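Local atomic coordinates of periplasmic molybdate-binding protein (Azotobacter vinelandii, PDB entry 1ATG), a protein that binds molybdate or tungstate in a pocket between its two domains and probably delivers molybdate to an ABC transporter as its periplasmic receptor. Residues A[4-7]-A[13-16]; A[51-56]-A[207-212]; A[82-87]-A[96-101]. One frame throughout, in Å; residues are numbered along the deposited sequence. Where two conformers were deposited one is given.

Interaction 1: A[4-7]-A[13-16]. With WO4 (tungstate(VI)ion), chain B; EDO (1,2-ethanediol), chain E.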
loop_
_atom_site.group_PDB
_atom_site.type_symbol
_atom_site.label_atom_id
_atom_site.label_comp_id
_atom_site.label_asym_id
_atom_site.label_seq_id
_atom_site.Cartn_x
_atom_site.Cartn_y
_atom_site.Cartn_z
ATOM N N VAL A 4 -11.862 -7.481 8.082
ATOM C CA VAL A 4 -11.171 -7.016 6.884
ATOM C C VAL A 4 -9.657 -6.960 7.097
ATOM O O VAL A 4 -9.216 -6.381 8.079
ATOM C CB VAL A 4 -11.678 -5.607 6.511
ATOM C CG1 VAL A 4 -10.975 -5.051 5.280
ATOM C CG2 VAL A 4 -13.185 -5.633 6.266
ATOM N N VAL A 5 -8.943 -7.549 6.162
ATOM C CA VAL A 5 -7.479 -7.541 6.204
ATOM C C VAL A 5 -6.969 -6.698 5.039
ATOM O O VAL A 5 -7.466 -6.775 3.923
ATOM C CB VAL A 5 -6.893 -8.957 6.188
ATOM C CG1 VAL A 5 -7.218 -9.681 4.897
ATOM C CG2 VAL A 5 -5.388 -8.920 6.451
ATOM N N THR A 6 -5.979 -5.867 5.339
ATOM C CA THR A 6 -5.431 -4.978 4.327
ATOM C C THR A 6 -3.916 -5.019 4.251
ATOM O O THR A 6 -3.215 -5.132 5.251
ATOM C CB THR A 6 -5.892 -3.531 4.566
ATOM O OG1 THR A 6 -5.421 -2.691 3.495
ATOM C CG2 THR A 6 -5.375 -2.926 5.866
ATOM N N ALA A 7 -3.425 -4.852 3.036
ATOM C CA ALA A 7 -2.015 -4.538 2.788
ATOM C C ALA A 7 -1.720 -3.307 3.634
ATOM O O ALA A 7 -2.534 -2.372 3.731
ATOM C CB ALA A 7 -1.825 -4.258 1.313
ATOM N N THR A 13 -5.932 4.641 5.636
ATOM C CA THR A 13 -7.092 4.968 4.801
ATOM C C THR A 13 -8.268 4.067 5.129
ATOM O O THR A 13 -9.412 4.537 5.244
ATOM C CB THR A 13 -6.715 4.904 3.319
ATOM O OG1 THR A 13 -5.546 5.693 3.070
ATOM C CG2 THR A 13 -7.865 5.429 2.465
ATOM N N LEU A 14 -8.005 2.778 5.342
ATOM C CA LEU A 14 -9.083 1.863 5.711
ATOM C C LEU A 14 -9.649 2.236 7.078
ATOM O O LEU A 14 -10.864 2.081 7.279
ATOM C CB LEU A 14 -8.576 0.422 5.707
ATOM C CG LEU A 14 -9.643 -0.616 6.075
ATOM C CD1 LEU A 14 -10.854 -0.571 5.147
ATOM C CD2 LEU A 14 -9.032 -2.013 6.058
ATOM N N GLU A 15 -8.834 2.741 8.006
ATOM C CA GLU A 15 -9.366 3.194 9.295
ATOM C C GLU A 15 -10.328 4.345 9.065
ATOM O O GLU A 15 -11.409 4.404 9.676
ATOM C CB GLU A 15 -8.223 3.596 10.230
ATOM C CG GLU A 15 -7.443 2.382 10.735
ATOM C CD GLU A 15 -6.123 2.704 11.401
ATOM O OE1 GLU A 15 -5.587 3.808 11.181
ATOM O OE2 GLU A 15 -5.594 1.832 12.134
ATOM N N GLN A 16 -9.981 5.287 8.196
ATOM C CA GLN A 16 -10.883 6.384 7.862
ATOM C C GLN A 16 -12.156 5.848 7.217
ATOM O O GLN A 16 -13.274 6.276 7.568
ATOM C CB GLN A 16 -10.236 7.402 6.927
ATOM C CG GLN A 16 -9.066 8.143 7.547
ATOM C CD GLN A 16 -8.347 9.002 6.535
ATOM O OE1 GLN A 16 -8.092 8.587 5.401
ATOM N NE2 GLN A 16 -7.992 10.225 6.911
HETATM W W WO4 B . 2.299 -3.438 1.093
HETATM O O1 WO4 B . 3.181 -3.457 2.635
HETATM O O2 WO4 B . 0.993 -2.306 1.137
HETATM O O3 WO4 B . 3.363 -2.978 -0.241
HETATM O O4 WO4 B . 1.634 -5.037 0.721
HETATM C C1 EDO E . -6.331 12.520 4.205
HETATM O O1 EDO E . -6.756 12.308 5.665
HETATM C C2 EDO E . -4.888 13.027 4.023
HETATM O O2 EDO E . -3.995 12.364 5.128
#

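Interaction 2: A[51-56]-A[207-212]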
loop_
_atom_site.group_PDB
_atom_site.type_symbol
_atom_site.label_atom_id
_atom_site.label_comp_id
_atom_site.label_asym_id
_atom_site.label_seq_id
_atom_site.Cartn_x
_atom_site.Cartn_y
_atom_site.Cartn_z
ATOM N N VAL A 51 -12.922 -9.946 3.817
ATOM C CA VAL A 51 -12.487 -9.095 2.719
ATOM C C VAL A 51 -10.964 -8.872 2.808
ATOM O O VAL A 51 -10.453 -8.694 3.905
ATOM C CB VAL A 51 -13.178 -7.717 2.786
ATOM C CG1 VAL A 51 -12.631 -6.719 1.769
ATOM C CG2 VAL A 51 -14.693 -7.810 2.606
ATOM N N PHE A 52 -10.333 -8.857 1.647
ATOM C CA PHE A 52 -8.903 -8.611 1.541
ATOM C C PHE A 52 -8.659 -7.468 0.545
ATOM O O PHE A 52 -9.062 -7.546 -0.599
ATOM C CB PHE A 52 -8.179 -9.872 1.069
ATOM C CG PHE A 52 -6.738 -9.755 0.670
ATOM C CD1 PHE A 52 -5.809 -8.949 1.314
ATOM C CD2 PHE A 52 -6.295 -10.521 -0.397
ATOM C CE1 PHE A 52 -4.491 -8.913 0.884
ATOM C CE2 PHE A 52 -4.972 -10.491 -0.816
ATOM C CZ PHE A 52 -4.066 -9.684 -0.167
ATOM N N PHE A 53 -7.931 -6.454 1.029
ATOM C CA PHE A 53 -7.425 -5.359 0.220
ATOM C C PHE A 53 -5.925 -5.600 -0.020
ATOM O O PHE A 53 -5.125 -5.503 0.920
ATOM C CB PHE A 53 -7.595 -4.011 0.913
ATOM C CG PHE A 53 -9.028 -3.576 1.013
ATOM C CD1 PHE A 53 -9.691 -3.015 -0.058
ATOM C CD2 PHE A 53 -9.716 -3.745 2.203
ATOM C CE1 PHE A 53 -11.013 -2.631 0.028
ATOM C CE2 PHE A 53 -11.046 -3.349 2.313
ATOM C CZ PHE A 53 -11.687 -2.794 1.220
ATOM N N SER A 54 -5.580 -5.939 -1.249
ATOM C CA SER A 54 -4.162 -6.139 -1.555
ATOM C C SER A 54 -3.515 -4.844 -2.048
ATOM O O SER A 54 -4.258 -3.923 -2.469
ATOM C CB SER A 54 -4.029 -7.204 -2.643
ATOM O OG SER A 54 -2.658 -7.539 -2.807
ATOM N N ALA A 55 -2.190 -4.787 -2.122
ATOM C CA ALA A 55 -1.506 -3.665 -2.752
ATOM C C ALA A 55 -1.196 -3.985 -4.213
ATOM O O ALA A 55 -0.536 -3.182 -4.866
ATOM C CB ALA A 55 -0.210 -3.328 -2.021
ATOM N N ASP A 56 -1.680 -5.108 -4.739
ATOM C CA ASP A 56 -1.468 -5.477 -6.126
ATOM C C ASP A 56 -2.724 -6.167 -6.668
ATOM O O ASP A 56 -3.759 -6.266 -6.032
ATOM C CB ASP A 56 -0.248 -6.381 -6.286
ATOM C CG ASP A 56 -0.338 -7.752 -5.672
ATOM O OD1 ASP A 56 -1.398 -8.209 -5.209
ATOM O OD2 ASP A 56 0.753 -8.413 -5.620
ATOM N N GLU A 207 -20.511 -7.972 0.680
ATOM C CA GLU A 207 -20.940 -7.381 -0.578
ATOM C C GLU A 207 -21.404 -5.944 -0.384
ATOM O O GLU A 207 -21.114 -5.085 -1.224
ATOM C CB GLU A 207 -22.014 -8.257 -1.232
ATOM C CG GLU A 207 -21.444 -9.582 -1.713
ATOM C CD GLU A 207 -22.485 -10.491 -2.340
ATOM O OE1 GLU A 207 -23.670 -10.382 -1.963
ATOM O OE2 GLU A 207 -22.101 -11.313 -3.199
ATOM N N GLN A 208 -22.068 -5.637 0.716
ATOM C CA GLN A 208 -22.497 -4.273 1.004
ATOM C C GLN A 208 -21.278 -3.366 1.142
ATOM O O GLN A 208 -21.237 -2.279 0.570
ATOM C CB GLN A 208 -23.352 -4.193 2.269
ATOM C CG GLN A 208 -23.807 -2.775 2.582
ATOM C CD GLN A 208 -24.647 -2.642 3.825
ATOM O OE1 GLN A 208 -24.876 -1.532 4.320
ATOM N NE2 GLN A 208 -25.130 -3.762 4.353
ATOM N N PHE A 209 -20.291 -3.806 1.927
ATOM C CA PHE A 209 -19.079 -3.001 2.119
ATOM C C PHE A 209 -18.331 -2.827 0.815
ATOM O O PHE A 209 -17.861 -1.719 0.497
ATOM C CB PHE A 209 -18.212 -3.640 3.212
ATOM C CG PHE A 209 -16.975 -2.838 3.519
ATOM C CD1 PHE A 209 -17.080 -1.576 4.073
ATOM C CD2 PHE A 209 -15.712 -3.342 3.247
ATOM C CE1 PHE A 209 -15.949 -0.829 4.358
ATOM C CE2 PHE A 209 -14.586 -2.591 3.531
ATOM C CZ PHE A 209 -14.691 -1.340 4.084
ATOM N N MET A 210 -18.202 -3.859 0.001
ATOM C CA MET A 210 -17.517 -3.796 -1.284
ATOM C C MET A 210 -18.232 -2.833 -2.229
ATOM O O MET A 210 -17.583 -2.100 -2.981
ATOM C CB MET A 210 -17.353 -5.182 -1.891
ATOM C CG MET A 210 -16.382 -6.065 -1.115
ATOM S SD MET A 210 -14.643 -5.639 -1.320
ATOM C CE MET A 210 -14.260 -6.684 -2.732
ATOM N N SER A 211 -19.567 -2.810 -2.184
ATOM C CA SER A 211 -20.343 -1.870 -2.981
ATOM C C SER A 211 -20.119 -0.442 -2.487
ATOM O O SER A 211 -19.877 0.477 -3.264
ATOM C CB SER A 211 -21.841 -2.189 -2.943
ATOM O OG SER A 211 -22.598 -1.139 -3.538
ATOM N N TRP A 212 -20.125 -0.261 -1.177
ATOM C CA TRP A 212 -19.904 1.032 -0.554
ATOM C C TRP A 212 -18.528 1.601 -0.902
ATOM O O TRP A 212 -18.353 2.792 -1.146
ATOM C CB TRP A 212 -20.051 0.915 0.969
ATOM C CG TRP A 212 -19.868 2.231 1.666
ATOM C CD1 TRP A 212 -20.802 3.205 1.874
ATOM C CD2 TRP A 212 -18.655 2.701 2.263
ATOM N NE1 TRP A 212 -20.232 4.263 2.532
ATOM C CE2 TRP A 212 -18.911 3.974 2.795
ATOM C CE3 TRP A 212 -17.358 2.171 2.386
ATOM C CZ2 TRP A 212 -17.943 4.727 3.440
ATOM C CZ3 TRP A 212 -16.403 2.921 3.045
ATOM C CH2 TRP A 212 -16.688 4.184 3.561
#

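Interaction 3: A[82-87]-A[96-101]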
loop_
_atom_site.group_PDB
_atom_site.type_symbol
_atom_site.label_atom_id
_atom_site.label_comp_id
_atom_site.label_asym_id
_atom_site.label_seq_id
_atom_site.Cartn_x
_atom_site.Cartn_y
_atom_site.Cartn_z
ATOM N N LEU A 82 3.766 5.895 -5.454
ATOM C CA LEU A 82 5.035 5.691 -4.767
ATOM C C LEU A 82 5.709 7.020 -4.487
ATOM O O LEU A 82 5.717 7.944 -5.323
ATOM C CB LEU A 82 5.942 4.872 -5.687
ATOM C CG LEU A 82 7.313 4.511 -5.111
ATOM C CD1 LEU A 82 7.215 3.530 -3.952
ATOM C CD2 LEU A 82 8.154 3.903 -6.230
ATOM N N VAL A 83 6.338 7.130 -3.314
ATOM C CA VAL A 83 7.054 8.338 -2.954
ATOM C C VAL A 83 8.407 8.005 -2.340
ATOM O O VAL A 83 8.492 7.079 -1.498
ATOM C CB VAL A 83 6.304 9.215 -1.929
ATOM C CG1 VAL A 83 6.884 10.629 -1.944
ATOM C CG2 VAL A 83 4.807 9.278 -2.141
ATOM N N LEU A 84 9.443 8.700 -2.760
ATOM C CA LEU A 84 10.723 8.665 -2.054
ATOM C C LEU A 84 10.624 9.759 -0.982
ATOM O O LEU A 84 10.326 10.929 -1.309
ATOM C CB LEU A 84 11.871 8.979 -3.001
ATOM C CG LEU A 84 13.242 9.061 -2.308
ATOM C CD1 LEU A 84 13.673 7.709 -1.770
ATOM C CD2 LEU A 84 14.277 9.604 -3.281
ATOM N N TRP A 85 10.802 9.394 0.270
ATOM C CA TRP A 85 10.574 10.319 1.365
ATOM C C TRP A 85 11.760 10.301 2.307
ATOM O O TRP A 85 12.445 9.304 2.486
ATOM C CB TRP A 85 9.318 9.841 2.116
ATOM C CG TRP A 85 8.847 10.710 3.241
ATOM C CD1 TRP A 85 8.661 12.070 3.216
ATOM C CD2 TRP A 85 8.527 10.284 4.568
ATOM N NE1 TRP A 85 8.219 12.495 4.447
ATOM C CE2 TRP A 85 8.135 11.434 5.296
ATOM C CE3 TRP A 85 8.504 9.052 5.221
ATOM C CZ2 TRP A 85 7.740 11.368 6.624
ATOM C CZ3 TRP A 85 8.100 9.005 6.546
ATOM C CH2 TRP A 85 7.713 10.155 7.235
ATOM N N SER A 86 11.969 11.447 2.950
ATOM C CA SER A 86 12.847 11.560 4.089
ATOM C C SER A 86 12.123 12.413 5.140
ATOM O O SER A 86 11.451 13.393 4.789
ATOM C CB SER A 86 14.192 12.201 3.771
ATOM O OG SER A 86 14.996 12.353 4.947
ATOM N N ALA A 87 12.357 12.115 6.408
ATOM C CA ALA A 87 11.883 12.991 7.475
ATOM C C ALA A 87 12.688 14.293 7.459
ATOM O O ALA A 87 12.228 15.286 8.043
ATOM C CB ALA A 87 12.004 12.320 8.839
ATOM N N GLY A 96 14.798 13.551 -7.588
ATOM C CA GLY A 96 15.327 12.264 -7.156
ATOM C C GLY A 96 16.819 12.096 -7.333
ATOM O O GLY A 96 17.333 10.990 -7.161
ATOM N N LYS A 97 17.550 13.174 -7.629
ATOM C CA LYS A 97 18.991 13.115 -7.839
ATOM C C LYS A 97 19.745 12.645 -6.605
ATOM O O LYS A 97 20.817 12.055 -6.700
ATOM C CB LYS A 97 19.532 14.485 -8.258
ATOM C CG LYS A 97 19.380 14.784 -9.743
ATOM C CD LYS A 97 19.761 16.234 -10.019
ATOM C CE LYS A 97 19.074 16.752 -11.271
ATOM N NZ LYS A 97 18.981 15.705 -12.324
ATOM N N VAL A 98 19.162 12.859 -5.429
ATOM C CA VAL A 98 19.750 12.398 -4.179
ATOM C C VAL A 98 20.089 10.916 -4.227
ATOM O O VAL A 98 21.085 10.510 -3.628
ATOM C CB VAL A 98 18.793 12.688 -3.010
ATOM C CG1 VAL A 98 17.486 11.908 -3.088
ATOM C CG2 VAL A 98 19.491 12.400 -1.685
ATOM N N LEU A 99 19.319 10.093 -4.924
ATOM C CA LEU A 99 19.574 8.663 -4.942
ATOM C C LEU A 99 20.931 8.256 -5.485
ATOM O O LEU A 99 21.441 7.192 -5.136
ATOM C CB LEU A 99 18.487 7.959 -5.756
ATOM C CG LEU A 99 17.122 7.907 -5.069
ATOM C CD1 LEU A 99 16.070 7.425 -6.063
ATOM C CD2 LEU A 99 17.148 7.000 -3.850
ATOM N N ALA A 100 21.481 9.043 -6.402
ATOM C CA ALA A 100 22.757 8.713 -7.021
ATOM C C ALA A 100 23.951 9.208 -6.222
ATOM O O ALA A 100 25.091 8.907 -6.606
ATOM C CB ALA A 100 22.796 9.294 -8.431
ATOM N N GLY A 101 23.736 9.929 -5.133
ATOM C CA GLY A 101 24.822 10.465 -4.330
ATOM C C GLY A 101 25.066 9.696 -3.037
ATOM O O GLY A 101 24.440 8.693 -2.719
#

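Interaction 1: A[4-7]-A[13-16]
Leu14 reaches from the helix to the strand with a single methyl, CD2, and that carbon makes both contacts across the pair. Leu14 CD2 lies 3.7 Å from Val4 CG1 and, two residues further along the strand, 3.8 Å from Thr6 CG2. The Leu14 and Thr6 side chains run past each other in opposite directions, whereas Val4 comes in at a slant. Val4 presents CG1 because that branch stands opposite the backbone N (chi1 179°). In Thr6 the hydroxyl takes the equivalent place (chi1 -176°), which turns OG1 on toward Ala7, and Leu14 CD2 then rests alongside CB and CG2. There OG1 donates to Ala7 O over 2.9 Å, tilted 23° from the carbonyl plane, which satisfies the hydroxyl locally and holds the rotation of the side chain. This is the first beta-alpha-beta unit of the chain, strand 2-7, helix 11-25 and strand 29-34, with the helix laid against the sheet in the manner of the type 2 periplasmic binding protein fold. Further out, Phe53 of the adjoining strand touches Val4, Thr6 and Leu14, and Ile31 of strand 29-34 also packs on Leu14. At the end of the strand Ala7 belongs to the anion pocket: its CB lies 3.4 Å from tungstate O2, while Thr8, Asn9, Ser36, Tyr117 and Val146 supply hydrogen bonds to the ion. On the helix, exposed Gln16 extends to a 1,2-ethanediol, probably from the crystallisation liquor, and NE2 donates to its O1 at 2.7 Å.

Interaction 2: A[51-56]-A[207-212]
Phe209 CE2 comes to the edge of the Phe53 ring, the two side chains crossing at a slant. The Phe53 ring offers CZ, 3.7 Å from Phe209 CE2; Phe209 CE2 lies near the plane of the Phe53 ring and not over its face. Phe209 reaches the strand because its CG points opposite the backbone N (chi1 -177°), carrying the ring out from the helix. Beside this pair, Val51 and Met210 run past each other in opposite directions. The thioether sulfur does the touching: Met210 SD lies 3.8 Å from Val51 CG1. Bends at chi2 (-74°) and chi3 (-90°) fold the methionine back so that its end comes nearer the strand than its first bond would suggest. Tyr77 packs edge-to-face with Phe53, and Phe21 does the same with Phe209, which extends the aromatic cluster on both partners. Past the strand, Ser54 OG donates to Asp56 OD1 at 2.8 Å, from above the carboxylate plane; OD1 also caps Ser59 N, at the start of helix 58-65. Ala55, between them, touches the tungstate. Helix 203-212 thus covers strand 51-53, whose following loop lines the anion pocket: a helix from late in the chain packed on the sheet of the first domain, consistent with the two-domain periplasmic binding protein fold.

Interaction 3: A[82-87]-A[96-101]
Leu84 leaves strand 75-86 pointing toward residues 96-101, and its branched end meets the end of Leu99 tip to tip. From CB, the chain sets CG opposite the backbone N (chi1 176°), which carries CG, and with it the branched end, out toward the short 3-10 turn. Leu84 CD1 makes the looser approach, 4.1 Å from Leu99 CD2. Leu84 CD2 does more, lying 3.8 Å from Leu99 CG and 3.9 Å from Leu99 CD2, and Leu84 CD2 also meets Val98 CG1 at 4.0 Å. The turn that supplies these two partners is 3-10 at 97-100, in the connection from strand 75-86 to strand 107-110, so the contact folds this link back against the strand it has just left, at the sheet of the second domain. Asp93 steadies the start of the turn, its carboxylate oxygens accepting from Lys97 N and Val98 N. Leu99 N bonds back to Gly96 O at 3.1 Å as the turn begins. With an alanine at Leu99, Leu84 CD2 would probably lose most of its partners across this contact, and a gap would be likely to open beside Trp180. Trp180 touches both leucines, Phe162 of strand 160-164 packs on Leu84, and Leu125 of helix 116-127 reaches Leu99.

Overall arrangement
From the N terminus, interaction 1 closes first, a short loop joining strand 2-7 to the helix that follows it. The chain then reaches 51-56, where interaction 2 opens; its partner, 207-212, comes only after some 150 residues, so this contact brings late chain back to the first domain. Interaction 3 opens and closes within that long excursion, tying 82-87 to the connection just beyond it in the other domain. Interactions 1 and 2 are neighbours: strands 2-7 and 51-53 run side by side, and Ala7 N probably bonds to Phe53 O. Interaction 3 lies across the chain's centre, about 27 Å from interaction 1 and 32 Å from interaction 2, centre to centre.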